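Local coordinates for protein latent form of PPO4 Tyrosinase (Agaricus bisporus var. bisporus H97, PDB 4OUA) that is a tyrosinase, a copper oxidase that very probably hydroxylates monophenols and oxidises the resulting o-diphenols to o-quinones, the first step towards melanin, at residues V6-G11 and I96-L101; D24-T29 and K116-Q121; F431-D436 and K499-S504. All coordinates share one frame; numbering follows the deposited sequence.

Contact 1. Residues V6-G11 and I96-L101. With NA (sodium ion), chain L.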
loop_
_atom_site.group_PDB
_atom_site.type_symbol
_atom_site.label_atom_id
_atom_site.label_comp_id
_atom_site.label_asym_id
_atom_site.label_seq_id
_atom_site.Cartn_x
_atom_site.Cartn_y
_atom_site.Cartn_z
ATOM N N VAL B 6 20.761 7.201 6.637
ATOM C CA VAL B 6 21.177 8.242 5.702
ATOM C C VAL B 6 20.810 7.885 4.266
ATOM O O VAL B 6 20.764 8.753 3.393
ATOM C CB VAL B 6 22.694 8.495 5.781
ATOM C CG1 VAL B 6 23.081 8.960 7.177
ATOM C CG2 VAL B 6 23.459 7.239 5.398
ATOM N N GLY B 7 20.549 6.605 4.026
ATOM C CA GLY B 7 20.166 6.142 2.706
ATOM C C GLY B 7 21.328 5.535 1.946
ATOM O O GLY B 7 22.445 5.466 2.460
ATOM N N PRO B 8 21.070 5.089 0.708
ATOM C CA PRO B 8 22.103 4.457 -0.118
ATOM C C PRO B 8 23.144 5.454 -0.622
ATOM O O PRO B 8 22.834 6.635 -0.789
ATOM C CB PRO B 8 21.302 3.868 -1.283
ATOM C CG PRO B 8 20.104 4.747 -1.389
ATOM C CD PRO B 8 19.770 5.158 0.019
ATOM N N THR B 9 24.364 4.979 -0.852
ATOM C CA THR B 9 25.411 5.809 -1.438
ATOM C C THR B 9 25.226 5.888 -2.950
ATOM O O THR B 9 24.315 5.273 -3.503
ATOM C CB THR B 9 26.820 5.273 -1.117
ATOM O OG1 THR B 9 26.978 3.962 -1.677
ATOM C CG2 THR B 9 27.035 5.206 0.386
ATOM N N GLY B 10 26.093 6.640 -3.616
ATOM C CA GLY B 10 25.956 6.857 -5.044
ATOM C C GLY B 10 25.043 8.036 -5.306
ATOM O O GLY B 10 24.532 8.647 -4.368
ATOM N N GLY B 11 24.834 8.361 -6.576
ATOM C CA GLY B 11 24.001 9.495 -6.932
ATOM C C GLY B 11 22.527 9.261 -6.659
ATOM O O GLY B 11 22.148 8.284 -6.012
ATOM N N ILE B 96 16.237 3.060 5.082
ATOM C CA ILE B 96 17.180 2.349 5.939
ATOM C C ILE B 96 17.383 0.917 5.448
ATOM O O ILE B 96 18.496 0.395 5.480
ATOM C CB ILE B 96 16.714 2.325 7.406
ATOM C CG1 ILE B 96 17.643 1.443 8.241
ATOM C CG2 ILE B 96 15.288 1.824 7.505
ATOM C CD1 ILE B 96 19.098 1.853 8.179
ATOM N N TYR B 97 16.304 0.295 4.989
ATOM C CA TYR B 97 16.370 -1.048 4.422
ATOM C C TYR B 97 17.162 -1.016 3.122
ATOM O O TYR B 97 18.060 -1.828 2.907
ATOM C CB TYR B 97 14.961 -1.596 4.186
ATOM C CG TYR B 97 14.903 -2.987 3.598
ATOM C CD1 TYR B 97 14.969 -4.110 4.412
ATOM C CD2 TYR B 97 14.757 -3.178 2.230
ATOM C CE1 TYR B 97 14.904 -5.387 3.878
ATOM C CE2 TYR B 97 14.690 -4.450 1.688
ATOM C CZ TYR B 97 14.764 -5.551 2.517
ATOM O OH TYR B 97 14.700 -6.818 1.982
ATOM N N GLU B 98 16.821 -0.062 2.263
ATOM C CA GLU B 98 17.533 0.153 1.010
ATOM C C GLU B 98 19.003 0.461 1.277
ATOM O O GLU B 98 19.886 0.030 0.536
ATOM C CB GLU B 98 16.880 1.294 0.228
ATOM C CG GLU B 98 17.405 1.490 -1.179
ATOM C CD GLU B 98 16.768 2.681 -1.867
ATOM O OE1 GLU B 98 16.341 3.621 -1.158
ATOM O OE2 GLU B 98 16.689 2.678 -3.114
ATOM N N GLN B 99 19.254 1.207 2.348
ATOM C CA GLN B 99 20.608 1.568 2.751
ATOM C C GLN B 99 21.415 0.347 3.178
ATOM O O GLN B 99 22.568 0.187 2.781
ATOM C CB GLN B 99 20.563 2.593 3.890
ATOM C CG GLN B 99 21.883 2.787 4.621
ATOM C CD GLN B 99 21.746 3.678 5.844
ATOM O OE1 GLN B 99 21.040 4.685 5.818
ATOM N NE2 GLN B 99 22.417 3.304 6.926
ATOM N N ILE B 100 20.806 -0.511 3.989
ATOM C CA ILE B 100 21.487 -1.697 4.499
ATOM C C ILE B 100 21.627 -2.768 3.423
ATOM O O ILE B 100 22.599 -3.521 3.407
ATOM C CB ILE B 100 20.750 -2.292 5.709
ATOM C CG1 ILE B 100 20.710 -1.276 6.848
ATOM C CG2 ILE B 100 21.432 -3.564 6.175
ATOM C CD1 ILE B 100 22.079 -0.791 7.271
ATOM N N LEU B 101 20.651 -2.831 2.525
ATOM C CA LEU B 101 20.685 -3.795 1.435
ATOM C C LEU B 101 21.799 -3.462 0.447
ATOM O O LEU B 101 22.454 -4.359 -0.081
ATOM C CB LEU B 101 19.337 -3.843 0.715
ATOM C CG LEU B 101 19.148 -5.001 -0.268
ATOM C CD1 LEU B 101 19.331 -6.334 0.440
ATOM C CD2 LEU B 101 17.783 -4.929 -0.932
HETATM NA NA NA L . 17.485 5.577 -0.101
#

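Contact 2. Residues D24-T29 and K116-Q121. With TEW (6-tungstotellurate(VI)), chain P.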
loop_
_atom_site.group_PDB
_atom_site.type_symbol
_atom_site.label_atom_id
_atom_site.label_comp_id
_atom_site.label_asym_id
_atom_site.label_seq_id
_atom_site.Cartn_x
_atom_site.Cartn_y
_atom_site.Cartn_z
ATOM N N ASP B 24 17.351 -7.118 -15.509
ATOM C CA ASP B 24 18.705 -6.585 -15.411
ATOM C C ASP B 24 19.582 -7.551 -14.620
ATOM O O ASP B 24 19.425 -7.685 -13.406
ATOM C CB ASP B 24 18.692 -5.205 -14.748
ATOM C CG ASP B 24 20.067 -4.566 -14.698
ATOM O OD1 ASP B 24 20.861 -4.931 -13.804
ATOM O OD2 ASP B 24 20.353 -3.694 -15.545
ATOM N N GLU B 25 20.502 -8.222 -15.309
ATOM C CA GLU B 25 21.319 -9.262 -14.689
ATOM C C GLU B 25 22.113 -8.745 -13.491
ATOM O O GLU B 25 22.155 -9.394 -12.447
ATOM C CB GLU B 25 22.272 -9.881 -15.716
ATOM C CG GLU B 25 23.183 -8.880 -16.411
ATOM C CD GLU B 25 24.259 -9.548 -17.250
ATOM O OE1 GLU B 25 24.635 -10.697 -16.935
ATOM O OE2 GLU B 25 24.728 -8.922 -18.225
ATOM N N LYS B 26 22.734 -7.578 -13.642
ATOM C CA LYS B 26 23.525 -6.988 -12.565
ATOM C C LYS B 26 22.672 -6.676 -11.339
ATOM O O LYS B 26 23.009 -7.070 -10.222
ATOM C CB LYS B 26 24.223 -5.713 -13.045
ATOM C CG LYS B 26 25.614 -5.929 -13.625
ATOM C CD LYS B 26 25.580 -6.752 -14.901
ATOM C CE LYS B 26 26.979 -6.917 -15.478
ATOM N NZ LYS B 26 26.987 -7.736 -16.724
ATOM N N PHE B 27 21.570 -5.964 -11.556
ATOM C CA PHE B 27 20.700 -5.536 -10.465
ATOM C C PHE B 27 20.015 -6.706 -9.771
ATOM O O PHE B 27 19.996 -6.782 -8.544
ATOM C CB PHE B 27 19.641 -4.558 -10.979
ATOM C CG PHE B 27 20.137 -3.150 -11.125
ATOM C CD1 PHE B 27 21.295 -2.739 -10.486
ATOM C CD2 PHE B 27 19.441 -2.234 -11.894
ATOM C CE1 PHE B 27 21.752 -1.442 -10.615
ATOM C CE2 PHE B 27 19.894 -0.934 -12.028
ATOM C CZ PHE B 27 21.050 -0.537 -11.387
ATOM N N PHE B 28 19.450 -7.611 -10.562
ATOM C CA PHE B 28 18.718 -8.747 -10.016
ATOM C C PHE B 28 19.645 -9.702 -9.273
ATOM O O PHE B 28 19.270 -10.272 -8.250
ATOM C CB PHE B 28 17.976 -9.492 -11.124
ATOM C CG PHE B 28 17.148 -10.642 -10.630
ATOM C CD1 PHE B 28 15.989 -10.416 -9.906
ATOM C CD2 PHE B 28 17.523 -11.948 -10.891
ATOM C CE1 PHE B 28 15.223 -11.471 -9.448
ATOM C CE2 PHE B 28 16.761 -13.008 -10.437
ATOM C CZ PHE B 28 15.608 -12.769 -9.715
ATOM N N THR B 29 20.857 -9.874 -9.789
ATOM C CA THR B 29 21.839 -10.727 -9.133
ATOM C C THR B 29 22.233 -10.157 -7.776
ATOM O O THR B 29 22.244 -10.870 -6.772
ATOM C CB THR B 29 23.103 -10.906 -9.988
ATOM O OG1 THR B 29 22.788 -11.678 -11.153
ATOM C CG2 THR B 29 24.182 -11.620 -9.192
ATOM N N LYS B 116 34.655 -7.000 -12.346
ATOM C CA LYS B 116 34.580 -6.475 -10.984
ATOM C C LYS B 116 34.242 -4.982 -10.918
ATOM O O LYS B 116 33.651 -4.524 -9.942
ATOM C CB LYS B 116 35.897 -6.742 -10.242
ATOM C CG LYS B 116 36.180 -8.224 -9.997
ATOM C CD LYS B 116 37.395 -8.451 -9.095
ATOM C CE LYS B 116 38.711 -8.259 -9.840
ATOM N NZ LYS B 116 39.893 -8.599 -8.988
ATOM N N LYS B 117 34.605 -4.226 -11.951
ATOM C CA LYS B 117 34.326 -2.793 -11.960
ATOM C C LYS B 117 32.848 -2.516 -12.249
ATOM O O LYS B 117 32.267 -1.579 -11.696
ATOM C CB LYS B 117 35.215 -2.075 -12.980
ATOM C CG LYS B 117 35.882 -0.820 -12.427
ATOM C CD LYS B 117 37.367 -0.768 -12.771
ATOM C CE LYS B 117 37.598 -0.547 -14.260
ATOM N NZ LYS B 117 39.050 -0.496 -14.596
ATOM N N GLU B 118 32.239 -3.333 -13.106
ATOM C CA GLU B 118 30.815 -3.195 -13.402
ATOM C C GLU B 118 29.955 -3.558 -12.195
ATOM O O GLU B 118 28.935 -2.921 -11.938
ATOM C CB GLU B 118 30.414 -4.066 -14.597
ATOM C CG GLU B 118 30.806 -3.507 -15.953
ATOM C CD GLU B 118 29.979 -4.099 -17.080
ATOM O OE1 GLU B 118 28.735 -4.120 -16.957
ATOM O OE2 GLU B 118 30.571 -4.547 -18.084
ATOM N N TRP B 119 30.369 -4.583 -11.457
ATOM C CA TRP B 119 29.599 -5.050 -10.310
ATOM C C TRP B 119 29.639 -4.047 -9.162
ATOM O O TRP B 119 28.666 -3.898 -8.424
ATOM C CB TRP B 119 30.105 -6.417 -9.844
ATOM C CG TRP B 119 29.746 -7.529 -10.783
ATOM C CD1 TRP B 119 30.576 -8.167 -11.655
ATOM C CD2 TRP B 119 28.452 -8.127 -10.947
ATOM N NE1 TRP B 119 29.882 -9.132 -12.350
ATOM C CE2 TRP B 119 28.578 -9.126 -11.935
ATOM C CE3 TRP B 119 27.205 -7.916 -10.351
ATOM C CZ2 TRP B 119 27.496 -9.913 -12.339
ATOM C CZ3 TRP B 119 26.134 -8.698 -10.756
ATOM C CH2 TRP B 119 26.286 -9.684 -11.740
ATOM N N ALA B 120 30.766 -3.360 -9.015
ATOM C CA ALA B 120 30.888 -2.326 -7.993
ATOM C C ALA B 120 29.970 -1.152 -8.315
ATOM O O ALA B 120 29.412 -0.518 -7.418
ATOM C CB ALA B 120 32.329 -1.857 -7.873
ATOM N N GLN B 121 29.816 -0.869 -9.605
ATOM C CA GLN B 121 28.967 0.228 -10.051
ATOM C C GLN B 121 27.492 -0.151 -9.949
ATOM O O GLN B 121 26.635 0.706 -9.738
ATOM C CB GLN B 121 29.316 0.626 -11.487
ATOM C CG GLN B 121 28.553 1.837 -11.997
ATOM C CD GLN B 121 28.742 3.055 -11.114
ATOM O OE1 GLN B 121 27.773 3.664 -10.660
ATOM N NE2 GLN B 121 29.994 3.418 -10.868
HETATM O O1 TEW P . 36.056 -7.737 -17.754
HETATM O O2 TEW P . 38.464 -7.718 -16.795
HETATM O O3 TEW P . 37.689 -9.044 -19.189
HETATM O O4 TEW P . 36.926 -9.242 -15.495
HETATM O O5 TEW P . 38.657 -10.611 -17.229
HETATM O O6 TEW P . 35.942 -10.618 -17.646
HETATM O O7 TEW P . 37.711 -6.236 -19.095
HETATM O O8 TEW P . 35.096 -8.938 -20.207
HETATM O O9 TEW P . 37.177 -7.728 -21.562
HETATM O O10 TEW P . 35.361 -6.223 -20.076
HETATM O O11 TEW P . 38.374 -4.875 -16.683
HETATM O O12 TEW P . 35.984 -4.891 -17.674
HETATM O O13 TEW P . 36.720 -6.399 -15.364
HETATM O O14 TEW P . 39.060 -6.356 -14.369
HETATM O O15 TEW P . 39.503 -9.083 -14.417
HETATM O O16 TEW P . 37.317 -8.114 -13.062
HETATM O O17 TEW P . 37.555 -3.383 -18.958
HETATM O O18 TEW P . 34.995 -3.493 -20.074
HETATM O O19 TEW P . 37.178 -4.525 -21.393
HETATM O O20 TEW P . 36.705 -3.568 -15.284
HETATM O O21 TEW P . 35.791 -1.992 -17.263
HETATM O O22 TEW P . 38.503 -1.996 -16.794
HETATM O O23 TEW P . 39.263 -3.656 -14.194
HETATM O O31 TEW P . 37.163 -4.903 -12.904
HETATM TE TE1 TEW P . 37.218 -6.308 -17.227
HETATM W W1 TEW P . 37.278 -9.579 -17.366
HETATM W W2 TEW P . 36.426 -7.827 -20.013
HETATM W W3 TEW P . 38.157 -8.025 -14.575
HETATM W W4 TEW P . 36.316 -4.581 -19.892
HETATM W W5 TEW P . 37.166 -3.030 -17.096
HETATM W W6 TEW P . 37.952 -4.780 -14.429
#

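Contact 3. Residues F431-D436 and K499-S504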
loop_
_atom_site.group_PDB
_atom_site.type_symbol
_atom_site.label_atom_id
_atom_site.label_comp_id
_atom_site.label_asym_id
_atom_site.label_seq_id
_atom_site.Cartn_x
_atom_site.Cartn_y
_atom_site.Cartn_z
ATOM N N PHE B 431 -17.671 -7.245 -1.931
ATOM C CA PHE B 431 -18.829 -6.697 -2.632
ATOM C C PHE B 431 -18.986 -7.338 -4.006
ATOM O O PHE B 431 -18.013 -7.481 -4.747
ATOM C CB PHE B 431 -18.707 -5.178 -2.778
ATOM C CG PHE B 431 -18.556 -4.453 -1.473
ATOM C CD1 PHE B 431 -19.666 -3.978 -0.796
ATOM C CD2 PHE B 431 -17.302 -4.243 -0.923
ATOM C CE1 PHE B 431 -19.529 -3.310 0.406
ATOM C CE2 PHE B 431 -17.159 -3.577 0.278
ATOM C CZ PHE B 431 -18.274 -3.110 0.943
ATOM N N TYR B 432 -20.214 -7.712 -4.350
ATOM C CA TYR B 432 -20.472 -8.386 -5.617
ATOM C C TYR B 432 -21.953 -8.368 -5.986
ATOM O O TYR B 432 -22.811 -8.096 -5.146
ATOM C CB TYR B 432 -19.969 -9.830 -5.559
ATOM C CG TYR B 432 -20.751 -10.705 -4.604
ATOM C CD1 TYR B 432 -21.619 -11.678 -5.078
ATOM C CD2 TYR B 432 -20.628 -10.550 -3.231
ATOM C CE1 TYR B 432 -22.337 -12.478 -4.208
ATOM C CE2 TYR B 432 -21.342 -11.343 -2.354
ATOM C CZ TYR B 432 -22.194 -12.306 -2.848
ATOM O OH TYR B 432 -22.905 -13.098 -1.975
ATOM N N PHE B 433 -22.242 -8.660 -7.250
ATOM C CA PHE B 433 -23.617 -8.793 -7.718
ATOM C C PHE B 433 -24.090 -10.236 -7.576
ATOM O O PHE B 433 -23.480 -11.153 -8.124
ATOM C CB PHE B 433 -23.741 -8.340 -9.175
ATOM C CG PHE B 433 -23.599 -6.857 -9.365
ATOM C CD1 PHE B 433 -23.969 -5.977 -8.362
ATOM C CD2 PHE B 433 -23.097 -6.343 -10.549
ATOM C CE1 PHE B 433 -23.840 -4.613 -8.537
ATOM C CE2 PHE B 433 -22.965 -4.980 -10.729
ATOM C CZ PHE B 433 -23.338 -4.114 -9.721
ATOM N N ALA B 434 -25.179 -10.432 -6.841
ATOM C CA ALA B 434 -25.711 -11.770 -6.612
ATOM C C ALA B 434 -26.905 -12.061 -7.519
ATOM O O ALA B 434 -27.787 -12.842 -7.165
ATOM C CB ALA B 434 -26.101 -11.941 -5.153
ATOM N N ALA B 435 -26.925 -11.431 -8.688
ATOM C CA ALA B 435 -28.010 -11.627 -9.644
ATOM C C ALA B 435 -27.736 -12.822 -10.550
ATOM O O ALA B 435 -28.313 -12.941 -11.630
ATOM C CB ALA B 435 -28.221 -10.370 -10.474
ATOM N N ASP B 436 -26.849 -13.706 -10.103
ATOM C CA ASP B 436 -26.507 -14.902 -10.864
ATOM C C ASP B 436 -26.514 -16.136 -9.968
ATOM O O ASP B 436 -27.332 -17.039 -10.145
ATOM C CB ASP B 436 -25.141 -14.742 -11.535
ATOM C CG ASP B 436 -24.697 -15.998 -12.264
ATOM O OD1 ASP B 436 -23.475 -16.179 -12.447
ATOM O OD2 ASP B 436 -25.570 -16.804 -12.652
ATOM N N LYS B 499 -30.342 -2.704 -7.536
ATOM C CA LYS B 499 -31.347 -3.597 -6.967
ATOM C C LYS B 499 -31.629 -4.778 -7.891
ATOM O O LYS B 499 -31.775 -5.911 -7.434
ATOM C CB LYS B 499 -32.641 -2.834 -6.680
ATOM C CG LYS B 499 -32.613 -2.029 -5.393
ATOM C CD LYS B 499 -32.493 -2.947 -4.187
ATOM C CE LYS B 499 -33.608 -3.982 -4.173
ATOM N NZ LYS B 499 -33.472 -4.939 -3.041
ATOM N N GLU B 500 -31.699 -4.506 -9.190
ATOM C CA GLU B 500 -31.989 -5.540 -10.178
ATOM C C GLU B 500 -30.867 -6.575 -10.263
ATOM O O GLU B 500 -31.119 -7.755 -10.505
ATOM C CB GLU B 500 -32.233 -4.910 -11.551
ATOM C CG GLU B 500 -33.487 -4.049 -11.618
ATOM C CD GLU B 500 -33.698 -3.418 -12.981
ATOM O OE1 GLU B 500 -32.720 -3.318 -13.752
ATOM O OE2 GLU B 500 -34.844 -3.023 -13.283
ATOM N N LYS B 501 -29.630 -6.128 -10.064
ATOM C CA LYS B 501 -28.488 -7.035 -10.057
ATOM C C LYS B 501 -28.151 -7.478 -8.639
ATOM O O LYS B 501 -27.193 -8.220 -8.422
ATOM C CB LYS B 501 -27.270 -6.383 -10.712
ATOM C CG LYS B 501 -27.143 -6.684 -12.196
ATOM C CD LYS B 501 -25.806 -6.218 -12.745
ATOM C CE LYS B 501 -25.563 -6.769 -14.143
ATOM N NZ LYS B 501 -26.628 -6.361 -15.101
ATOM N N LYS B 502 -28.949 -7.018 -7.680
ATOM C CA LYS B 502 -28.802 -7.407 -6.282
ATOM C C LYS B 502 -27.389 -7.188 -5.751
ATOM O O LYS B 502 -26.658 -8.145 -5.503
ATOM C CB LYS B 502 -29.198 -8.873 -6.094
ATOM C CG LYS B 502 -30.677 -9.152 -6.298
ATOM C CD LYS B 502 -31.008 -10.595 -5.957
ATOM C CE LYS B 502 -32.504 -10.849 -6.002
ATOM N NZ LYS B 502 -32.837 -12.239 -5.586
ATOM N N LEU B 503 -27.010 -5.926 -5.581
ATOM C CA LEU B 503 -25.723 -5.596 -4.981
ATOM C C LEU B 503 -25.679 -6.058 -3.529
ATOM O O LEU B 503 -26.380 -5.516 -2.676
ATOM C CB LEU B 503 -25.454 -4.094 -5.060
ATOM C CG LEU B 503 -24.289 -3.601 -4.201
ATOM C CD1 LEU B 503 -22.990 -4.265 -4.631
ATOM C CD2 LEU B 503 -24.174 -2.086 -4.261
ATOM N N SER B 504 -24.855 -7.062 -3.255
ATOM C CA SER B 504 -24.736 -7.598 -1.906
ATOM C C SER B 504 -23.280 -7.641 -1.461
ATOM O O SER B 504 -22.373 -7.750 -2.287
ATOM C CB SER B 504 -25.352 -8.995 -1.829
ATOM O OG SER B 504 -24.768 -9.863 -2.783
#

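Contact 1. Residues V6-G11 and I96-L101
Beside a sodium site of the tyrosinase central domain, the N-terminal loop through Val6, Gly7 and Pro8 is fastened to helix 86-109 by Gln99, with Glu98 beside Pro8 holding the sodium. Gln99 carries the contact. With CG anti to the backbone N (chi1 166°) and the chain extended beyond it, its amide is sent out from the helix to the loop backbone, where OE1 takes two N-H groups at once. Gly7 N lies 2.7 Å from Gln99 OE1 in a nearly straight bond (166° at the hydrogen), whereas Val6 N, also 2.7 Å from Gln99 OE1, makes a more bent one (130°). Both donors sit somewhat out of the amide plane. Gln99 NE2 in turn donates to Ala4 O, so both ends of the amide are held and its rotation is fixed. With an alanine here in place of Gln99, the N-H groups of Val6 and Gly7 would probably lose their shared acceptor, and this end of the loop would be less firmly tied to the helix. Gln99 CG packs against the peptide, 3.5 Å from Gly7 O. Glu98, the preceding residue, divides its carboxylate: OE2 pairs with Arg15 and accepts from Gln128 N, while OE1, beside the Pro8 ring, binds the sodium at 2.5 Å together with Leu347 O.

Contact 2. Residues D24-T29 and K116-Q121
Lys26 and Thr29 of helix 25-40 enclose part of the indole of Trp119 on helix 116-125, in a helix-helix crossing of the tyrosinase central domain. The two short helical segments approach to 10.2 Å between axes and cross at -63°. Trp119 reaches over the gap with its six-membered ring leading; both partners' side chains cross the indole at about a right angle, but they meet different parts of it. Lys26 comes over a face: its CG sits 4.1 Å from the centroid of the six-membered ring of Trp119, a CH-pi contact displaced toward the rim. Thr29 instead stands at the ring edge, with CB 3.8 Å from Trp119 CZ3. The same indole stacks with Phe112, which extends the aromatic packing beyond the two helices.

Past CG the Lys26 chain bends (chi2 65°), and this turn takes the ammonium off the indole and in among carboxylates. Lys26 NZ makes a salt bridge, weak as a hydrogen bond, with Glu25 OE2 at 3.0 Å, and lies 4.0 Å from Glu118 OE1, too far for a second bridge but near enough probably to offset the repulsion between the two glutamates. Thr29 OG1 donates to Glu25 O, which Thr29 N reaches from the opposite face of the carbonyl plane, and itself accepts from Thr152 N. Asp24 is the N-cap of the first helix, its OD1 accepting from Phe27 N. The N-terminal end of the other helix is occupied by the tungstotellurate anion, a placement that the helix dipole probably supports. Here Lys117 NZ lies 2.7 Å from O22 of the cluster, and Lys116 N donates almost straight (172°) to its O16 at 3.0 Å.

Contact 3. Residues F431-D436 and K499-S504
Two aromatic rings from consecutive residues, Tyr432 and Phe433, are met by 499-504 on the two sides of a sheet. The Tyr432 ring has Ser504 OG over one face, offset toward the rim, with OG 3.5 Å from Tyr432 CZ. The ring gets there because CG of Tyr432 lies between the backbone N and the carbonyl carbon (chi1 68°), which brings the ring toward Ser504 on the neighbouring strand. Phe433 turns to the other side of the sheet. Over one face of its ring stands Lys501 CB, 4.1 Å from the Phe433 centroid in a CH-pi contact, and the aliphatic chain continues across the rim until Lys501 CD is 3.5 Å from Phe433 CD2. At the edge and in the ring plane is Leu503 CA, while Leu503 CB packs 3.9 Å from Phe433 CE1. The lysine thus contributes its methylenes here; its ammonium is directed to a long, weak ion pair with Asp485.

The backbones set this arrangement. Tyr432 and Ser504 form an antiparallel hydrogen-bonded pair: Tyr432 N donates to Ser504 O at 3.0 Å, and Ser504 N to Tyr432 O at 3.0 Å, both nearly along the C=O axis. Phe433 and Leu503 make the adjoining non-hydrogen-bonded pair. One step on, Ala434 N donates to Lys502 O at 3.0 Å, almost straight at the hydrogen (175°) but from well outside the carbonyl plane. Beyond it Ala435 CB packs against the backbone of Lys501. Lys502, with its positive phi of 53°, closes helix 491-500 in a Schellman motif and turns the chain directly into strand 503-509, which pairs with strand 428-433 in a mixed sheet of the tyrosinase C-terminal domain.

How the contacts relate
Contacts 1 and 2 are neighbours in the central domain, their centres 16 Å apart and their nearest atoms about 7 Å apart. Their segments alternate along the chain, and packing links them: Leu101 of helix 86-109 lies on Tyr31 and Ala34 of helix 25-40, while Thr9 of the N-terminal loop hydrogen-bonds Glu124 of helix 116-125. Contact 1 is the nearer to the copper site but does not line it: the side chain of Glu98 is about 10 Å from that of the copper ligand His282. Contact 2 is remote from the coppers and borders the tungstotellurate. Contact 3, on the opposite side of the chain's centre, is 49 Å from contact 1 and 53 Å from contact 2, centre to centre, in the C-terminal domain.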